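Local coordinates for protein peroxisomal catalase A (Saccharomyces cerevisiae, PDB 1A4E) that catalyses the breakdown of hydrogen peroxide to water and oxygen with a heme cofactor, probably shielding the cell from peroxide made by peroxisomal oxidases, at residues W212-V217 with H407-N412; F280-V285 with S329-L334. One frame throughout, in Å; residues are numbered along the deposited sequence.

Interaction 1 of 2, residues W212-V217 with H407-N412; sequences WHYVQV and HQEVWN
Trp212 and Gln408 show how an aliphatic methylene can use an indole as its seat. Gln408 CG stands almost on the normal of the five-membered ring, 3.5 Å from its centroid, in a CH-pi contact. The same CG lies over the centre of the His407 imidazole, so it fills the corner between two rings whose planes are 70° apart. The extended chain of Gln408 then carries the amide past the indole until NE2 is 3.5 Å from Trp212 CB, while OE1 bonds to Lys204. Farther along the indole, Trp212 CH2 reaches Glu409 CD at 4.0 Å.

Polar contact is concentrated at Tyr214, whose OH donates to Glu409 OE2 over 2.8 Å. A bend at chi2 (95°) turns the carboxylate back to the phenol, which meets the anti side of OE2, 33° out of the carboxylate plane. Trp212 CZ3 lies over one face of the tyrosine ring near its rim and probably limits its rotation. The other oxygen, OE1, forms a salt bridge with Lys204, so the buried carboxylate has a partner at each oxygen and its negative charge is probably stabilised.

Strand 212-221 belongs to the antiparallel beta-barrel of the catalase fold. Here the long wrapping connection packs beside it before entering strand 411-418, where Trp411 and Asn412 pair with a strand of a second subunit, as suits the interlocked catalase tetramer.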
loop_
_atom_site.group_PDB
_atom_site.type_symbol
_atom_site.label_atom_id
_atom_site.label_comp_id
_atom_site.label_asym_id
_atom_site.label_seq_id
_atom_site.Cartn_x
_atom_site.Cartn_y
_atom_site.Cartn_z
ATOM N N TRP B 212 8.866 -36.860 22.333
ATOM C CA TRP B 212 9.052 -36.184 21.061
ATOM C C TRP B 212 10.129 -36.796 20.187
ATOM O O TRP B 212 11.037 -37.477 20.662
ATOM C CB TRP B 212 9.385 -34.703 21.304
ATOM C CG TRP B 212 10.691 -34.430 22.044
ATOM C CD1 TRP B 212 10.758 -34.475 23.411
ATOM C CD2 TRP B 212 11.896 -34.109 21.467
ATOM N NE1 TRP B 212 11.998 -34.178 23.704
ATOM C CE2 TRP B 212 12.711 -33.949 22.590
ATOM C CE3 TRP B 212 12.409 -33.920 20.185
ATOM C CZ2 TRP B 212 14.051 -33.606 22.452
ATOM C CZ3 TRP B 212 13.753 -33.575 20.046
ATOM C CH2 TRP B 212 14.567 -33.418 21.170
ATOM N N HIS B 213 10.034 -36.521 18.885
ATOM C CA HIS B 213 11.005 -37.001 17.924
ATOM C C HIS B 213 11.387 -35.943 16.901
ATOM O O HIS B 213 10.627 -35.022 16.607
ATOM C CB HIS B 213 10.464 -38.203 17.154
ATOM C CG HIS B 213 10.365 -39.518 17.920
ATOM N ND1 HIS B 213 9.429 -39.894 18.776
ATOM C CD2 HIS B 213 11.238 -40.571 17.789
ATOM C CE1 HIS B 213 9.685 -41.118 19.166
ATOM N NE2 HIS B 213 10.776 -41.515 18.565
ATOM N N TYR B 214 12.618 -36.052 16.394
ATOM C CA TYR B 214 13.059 -35.278 15.251
ATOM C C TYR B 214 12.472 -36.020 14.063
ATOM O O TYR B 214 12.594 -37.239 13.953
ATOM C CB TYR B 214 14.570 -35.269 15.120
ATOM C CG TYR B 214 15.295 -34.451 16.181
ATOM C CD1 TYR B 214 15.035 -33.083 16.356
ATOM C CD2 TYR B 214 16.250 -35.077 16.978
ATOM C CE1 TYR B 214 15.727 -32.344 17.317
ATOM C CE2 TYR B 214 16.943 -34.344 17.945
ATOM C CZ TYR B 214 16.679 -32.983 18.107
ATOM O OH TYR B 214 17.383 -32.257 19.049
ATOM N N VAL B 215 11.812 -35.287 13.167
ATOM C CA VAL B 215 11.082 -35.872 12.046
ATOM C C VAL B 215 11.484 -35.254 10.716
ATOM O O VAL B 215 11.760 -34.056 10.643
ATOM C CB VAL B 215 9.544 -35.679 12.284
ATOM C CG1 VAL B 215 8.746 -36.211 11.110
ATOM C CG2 VAL B 215 9.091 -36.469 13.508
ATOM N N GLN B 216 11.586 -36.057 9.652
ATOM C CA GLN B 216 11.737 -35.537 8.296
ATOM C C GLN B 216 10.639 -36.185 7.468
ATOM O O GLN B 216 10.370 -37.379 7.593
ATOM C CB GLN B 216 13.100 -35.875 7.706
ATOM C CG GLN B 216 14.096 -34.956 8.385
ATOM C CD GLN B 216 15.291 -34.551 7.557
ATOM O OE1 GLN B 216 15.455 -34.915 6.399
ATOM N NE2 GLN B 216 16.166 -33.753 8.145
ATOM N N VAL B 217 9.945 -35.379 6.654
ATOM C CA VAL B 217 8.788 -35.862 5.906
ATOM C C VAL B 217 9.088 -36.050 4.421
ATOM O O VAL B 217 9.780 -35.259 3.782
ATOM C CB VAL B 217 7.614 -34.867 6.124
ATOM C CG1 VAL B 217 6.329 -35.459 5.570
ATOM C CG2 VAL B 217 7.394 -34.601 7.614
ATOM N N HIS B 407 9.705 -29.116 27.019
ATOM C CA HIS B 407 9.973 -30.533 27.216
ATOM C C HIS B 407 11.076 -31.113 26.343
ATOM O O HIS B 407 11.452 -32.276 26.475
ATOM C CB HIS B 407 8.672 -31.295 26.977
ATOM C CG HIS B 407 8.106 -31.221 25.556
ATOM N ND1 HIS B 407 7.674 -32.251 24.836
ATOM C CD2 HIS B 407 7.929 -30.084 24.796
ATOM C CE1 HIS B 407 7.247 -31.795 23.688
ATOM N NE2 HIS B 407 7.404 -30.495 23.677
ATOM N N GLN B 408 11.595 -30.289 25.434
ATOM C CA GLN B 408 12.597 -30.720 24.488
ATOM C C GLN B 408 14.009 -30.320 24.904
ATOM O O GLN B 408 14.341 -30.488 26.077
ATOM C CB GLN B 408 12.160 -30.155 23.127
ATOM C CG GLN B 408 10.818 -30.794 22.771
ATOM C CD GLN B 408 10.126 -30.313 21.513
ATOM O OE1 GLN B 408 10.235 -29.153 21.131
ATOM N NE2 GLN B 408 9.375 -31.191 20.849
ATOM N N GLU B 409 14.872 -29.801 24.028
ATOM C CA GLU B 409 16.262 -29.495 24.357
ATOM C C GLU B 409 16.488 -28.375 25.362
ATOM O O GLU B 409 15.666 -27.472 25.527
ATOM C CB GLU B 409 17.052 -29.106 23.124
ATOM C CG GLU B 409 16.930 -30.023 21.913
ATOM C CD GLU B 409 15.879 -29.618 20.869
ATOM O OE1 GLU B 409 14.829 -29.057 21.191
ATOM O OE2 GLU B 409 16.123 -29.877 19.701
ATOM N N VAL B 410 17.616 -28.485 26.069
ATOM C CA VAL B 410 18.079 -27.448 26.971
ATOM C C VAL B 410 19.273 -26.857 26.235
ATOM O O VAL B 410 20.162 -27.558 25.743
ATOM C CB VAL B 410 18.505 -28.039 28.345
ATOM C CG1 VAL B 410 19.075 -26.969 29.279
ATOM C CG2 VAL B 410 17.264 -28.624 29.005
ATOM N N TRP B 411 19.242 -25.534 26.108
ATOM C CA TRP B 411 20.284 -24.816 25.401
ATOM C C TRP B 411 21.196 -24.125 26.401
ATOM O O TRP B 411 20.773 -23.738 27.495
ATOM C CB TRP B 411 19.639 -23.786 24.456
ATOM C CG TRP B 411 18.625 -24.408 23.500
ATOM C CD1 TRP B 411 17.279 -24.236 23.699
ATOM C CD2 TRP B 411 18.907 -25.205 22.419
ATOM N NE1 TRP B 411 16.701 -24.926 22.747
ATOM C CE2 TRP B 411 17.618 -25.519 21.962
ATOM C CE3 TRP B 411 20.033 -25.704 21.764
ATOM C CZ2 TRP B 411 17.441 -26.334 20.844
ATOM C CZ3 TRP B 411 19.851 -26.521 20.646
ATOM C CH2 TRP B 411 18.568 -26.834 20.189
ATOM N N ASN B 412 22.471 -24.006 26.027
ATOM C CA ASN B 412 23.453 -23.333 26.855
ATOM C C ASN B 412 24.331 -22.502 25.946
ATOM O O ASN B 412 24.584 -22.871 24.800
ATOM C CB ASN B 412 24.323 -24.336 27.609
ATOM C CG ASN B 412 25.264 -23.641 28.582
ATOM O OD1 ASN B 412 26.433 -23.384 28.282
ATOM N ND2 ASN B 412 24.781 -23.273 29.770
#

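Interaction 2 of 2, residues F280-V285 with S329-L334; sequences FDLTKV and SADPVL. With HEM (protoporphyrin IX containing Fe), chain I.
Phe280 and Asp331 bring their CA atoms within 4.1 Å of each other, yet the polar link between their segments is a shared water and not a direct hydrogen bond. That water donates to Phe280 O (2.9 Å) and to Asp331 OD1, and accepts from Leu282 N. Asp331 CA also makes a CH···O contact with Phe280 O. With CG anti to the backbone N (chi1 175°), the aspartate swings OD1 back to the amides of Val333 and Leu334 in weak bonds, acting as N-cap of helix 332-348, which carries the heme ligand Tyr341; its OD2 is held by His201. Beyond the water, Asp281 OD1 accepts from Thr283 N in an Asx turn, while OD2 forms a salt bridge with Lys284 NZ.

Ala330 CB sits over the centre of the Phe280 ring, 4.1 Å from its centroid, and Ser329 OG, hydrogen-bonded to Thr202 O, lies at the ring edge. An alanine at Phe280 would strip away this ring and probably open a gap under Ala330 CB. Leu282 CD1 meets Val333 CG1 at 3.6 Å, the side chains crossing nearly at right angles, and both touch the heme: Val333 CG1 is 3.5 Å from CAB, Leu282 CD1 3.8 Å from CMC.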
loop_
_atom_site.group_PDB
_atom_site.type_symbol
_atom_site.label_atom_id
_atom_site.label_comp_id
_atom_site.label_asym_id
_atom_site.label_seq_id
_atom_site.Cartn_x
_atom_site.Cartn_y
_atom_site.Cartn_z
ATOM N N PHE B 280 20.202 -30.216 12.515
ATOM C CA PHE B 280 19.844 -28.846 12.201
ATOM C C PHE B 280 20.455 -28.369 10.887
ATOM O O PHE B 280 20.351 -27.187 10.548
ATOM C CB PHE B 280 20.310 -27.942 13.344
ATOM C CG PHE B 280 19.807 -28.396 14.703
ATOM C CD1 PHE B 280 18.475 -28.794 14.876
ATOM C CD2 PHE B 280 20.699 -28.428 15.780
ATOM C CE1 PHE B 280 18.035 -29.224 16.133
ATOM C CE2 PHE B 280 20.248 -28.858 17.030
ATOM C CZ PHE B 280 18.920 -29.257 17.209
ATOM N N ASP B 281 21.110 -29.264 10.135
ATOM C CA ASP B 281 21.713 -28.889 8.875
ATOM C C ASP B 281 20.848 -29.339 7.716
ATOM O O ASP B 281 20.662 -30.527 7.455
ATOM C CB ASP B 281 23.094 -29.516 8.759
ATOM C CG ASP B 281 23.945 -29.083 7.561
ATOM O OD1 ASP B 281 23.499 -28.321 6.706
ATOM O OD2 ASP B 281 25.090 -29.512 7.483
ATOM N N LEU B 282 20.404 -28.316 6.982
ATOM C CA LEU B 282 19.529 -28.462 5.827
ATOM C C LEU B 282 20.188 -29.174 4.654
ATOM O O LEU B 282 19.498 -29.788 3.840
ATOM C CB LEU B 282 19.078 -27.096 5.337
ATOM C CG LEU B 282 17.648 -26.779 4.944
ATOM C CD1 LEU B 282 17.737 -25.451 4.222
ATOM C CD2 LEU B 282 16.993 -27.814 4.048
ATOM N N THR B 283 21.518 -29.096 4.532
ATOM C CA THR B 283 22.213 -29.726 3.419
ATOM C C THR B 283 22.483 -31.222 3.614
ATOM O O THR B 283 23.079 -31.868 2.756
ATOM C CB THR B 283 23.519 -28.950 3.177
ATOM O OG1 THR B 283 24.342 -29.171 4.304
ATOM C CG2 THR B 283 23.287 -27.453 2.991
ATOM N N LYS B 284 21.989 -31.824 4.699
ATOM C CA LYS B 284 22.202 -33.232 4.991
ATOM C C LYS B 284 20.913 -34.034 4.989
ATOM O O LYS B 284 19.880 -33.558 5.454
ATOM C CB LYS B 284 22.838 -33.413 6.367
ATOM C CG LYS B 284 24.163 -32.711 6.627
ATOM C CD LYS B 284 25.319 -33.308 5.838
ATOM C CE LYS B 284 26.577 -32.529 6.170
ATOM N NZ LYS B 284 26.508 -31.203 5.594
ATOM N N VAL B 285 20.965 -35.262 4.458
ATOM C CA VAL B 285 19.848 -36.192 4.526
ATOM C C VAL B 285 20.200 -37.276 5.530
ATOM O O VAL B 285 21.364 -37.552 5.813
ATOM C CB VAL B 285 19.542 -36.870 3.161
ATOM C CG1 VAL B 285 19.165 -35.773 2.197
ATOM C CG2 VAL B 285 20.722 -37.643 2.592
ATOM N N SER B 329 12.400 -27.110 14.393
ATOM C CA SER B 329 13.642 -27.368 15.111
ATOM C C SER B 329 14.541 -26.136 15.068
ATOM O O SER B 329 14.207 -25.140 14.425
ATOM C CB SER B 329 14.393 -28.544 14.494
ATOM O OG SER B 329 14.948 -28.226 13.224
ATOM N N ALA B 330 15.718 -26.217 15.706
ATOM C CA ALA B 330 16.670 -25.122 15.754
ATOM C C ALA B 330 17.516 -25.012 14.492
ATOM O O ALA B 330 18.591 -24.410 14.510
ATOM C CB ALA B 330 17.598 -25.291 16.952
ATOM N N ASP B 331 17.052 -25.606 13.377
ATOM C CA ASP B 331 17.670 -25.431 12.070
ATOM C C ASP B 331 17.578 -23.934 11.764
ATOM O O ASP B 331 16.468 -23.410 11.699
ATOM C CB ASP B 331 16.890 -26.265 11.044
ATOM C CG ASP B 331 17.282 -26.159 9.567
ATOM O OD1 ASP B 331 17.603 -25.088 9.050
ATOM O OD2 ASP B 331 17.229 -27.179 8.889
ATOM N N PRO B 332 18.695 -23.216 11.561
ATOM C CA PRO B 332 18.749 -21.761 11.435
ATOM C C PRO B 332 17.957 -21.205 10.257
ATOM O O PRO B 332 17.461 -20.081 10.331
ATOM C CB PRO B 332 20.215 -21.428 11.319
ATOM C CG PRO B 332 20.897 -22.664 11.798
ATOM C CD PRO B 332 20.011 -23.779 11.302
ATOM N N VAL B 333 17.860 -21.993 9.176
ATOM C CA VAL B 333 17.104 -21.609 7.993
ATOM C C VAL B 333 15.610 -21.701 8.299
ATOM O O VAL B 333 14.891 -20.748 8.002
ATOM C CB VAL B 333 17.511 -22.533 6.826
ATOM C CG1 VAL B 333 16.767 -22.213 5.547
ATOM C CG2 VAL B 333 18.982 -22.308 6.556
ATOM N N LEU B 334 15.134 -22.791 8.928
ATOM C CA LEU B 334 13.736 -22.931 9.313
ATOM C C LEU B 334 13.310 -21.879 10.325
ATOM O O LEU B 334 12.189 -21.371 10.255
ATOM C CB LEU B 334 13.480 -24.313 9.916
ATOM C CG LEU B 334 12.074 -24.658 10.433
ATOM C CD1 LEU B 334 11.016 -24.388 9.364
ATOM C CD2 LEU B 334 12.059 -26.115 10.851
HETATM C CHA HEM I . 8.277 -19.148 -0.807
HETATM C CHB HEM I . 11.442 -17.161 2.200
HETATM C CHC HEM I . 13.868 -21.285 2.334
HETATM C CHD HEM I . 10.151 -23.472 0.204
HETATM C C1A HEM I . 9.023 -18.202 -0.128
HETATM C C2A HEM I . 8.587 -16.838 0.097
HETATM C C3A HEM I . 9.430 -16.303 1.015
HETATM C C4A HEM I . 10.399 -17.327 1.320
HETATM C CMA HEM I . 9.350 -14.934 1.672
HETATM C CAA HEM I . 7.369 -16.171 -0.517
HETATM C CBA HEM I . 6.257 -16.144 0.508
HETATM C CGA HEM I . 4.978 -15.484 0.043
HETATM O O1A HEM I . 5.000 -14.377 -0.490
HETATM O O2A HEM I . 3.939 -16.093 0.243
HETATM C C1B HEM I . 12.369 -18.127 2.522
HETATM C C2B HEM I . 13.518 -17.888 3.363
HETATM C C3B HEM I . 14.282 -19.031 3.324
HETATM C C4B HEM I . 13.547 -19.954 2.471
HETATM C CMB HEM I . 13.763 -16.571 4.092
HETATM C CAB HEM I . 15.510 -19.327 3.929
HETATM C CBB HEM I . 16.198 -18.579 4.993
HETATM C C1C HEM I . 13.054 -22.257 1.788
HETATM C C2C HEM I . 13.280 -23.675 1.946
HETATM C C3C HEM I . 12.198 -24.307 1.404
HETATM C C4C HEM I . 11.325 -23.259 0.907
HETATM C CMC HEM I . 14.488 -24.291 2.647
HETATM C CAC HEM I . 11.924 -25.666 1.373
HETATM C CBC HEM I . 11.809 -26.480 2.564
HETATM C C1D HEM I . 9.321 -22.478 -0.280
HETATM C C2D HEM I . 8.116 -22.716 -1.034
HETATM C C3D HEM I . 7.613 -21.500 -1.339
HETATM C C4D HEM I . 8.494 -20.519 -0.765
HETATM C CMD HEM I . 7.508 -24.063 -1.398
HETATM C CAD HEM I . 6.382 -21.217 -2.178
HETATM C CBD HEM I . 5.090 -21.138 -1.396
HETATM C CGD HEM I . 3.924 -20.916 -2.342
HETATM O O1D HEM I . 3.688 -21.753 -3.201
HETATM O O2D HEM I . 3.249 -19.899 -2.239
HETATM N NA HEM I . 10.125 -18.503 0.653
HETATM N NB HEM I . 12.376 -19.399 1.999
HETATM N NC HEM I . 11.836 -22.006 1.193
HETATM N ND HEM I . 9.541 -21.125 -0.103
HETATM FE FE HEM I . 10.989 -20.254 0.897
HETATM O O HOH W 1 20.366 -25.487 8.204
#

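Interactions 1 and 2 lie side by side, their centres about 12 Å apart, with interaction 2 nested inside the chain loop that interaction 1 closes. Phe280 and Trp411 form much of the seam: Phe280 CZ lies 3.8 Å from Tyr214 OH and 3.8 Å from Glu409 OE2, and Trp411 CH2 approaches Ala330 CB at 3.7 Å. Both also touch the same neighbouring subunit, another copy of the protein. Interaction 1 stays away from the active site, whereas interaction 2 borders the heme, with the side chain of Leu282 about 8 Å from that of the active-site Asn129, and the side chain of Val333 about 8 Å from that of the axial ligand Tyr341. The two contacts together join an intersubunit strand to the wall of the heme pocket.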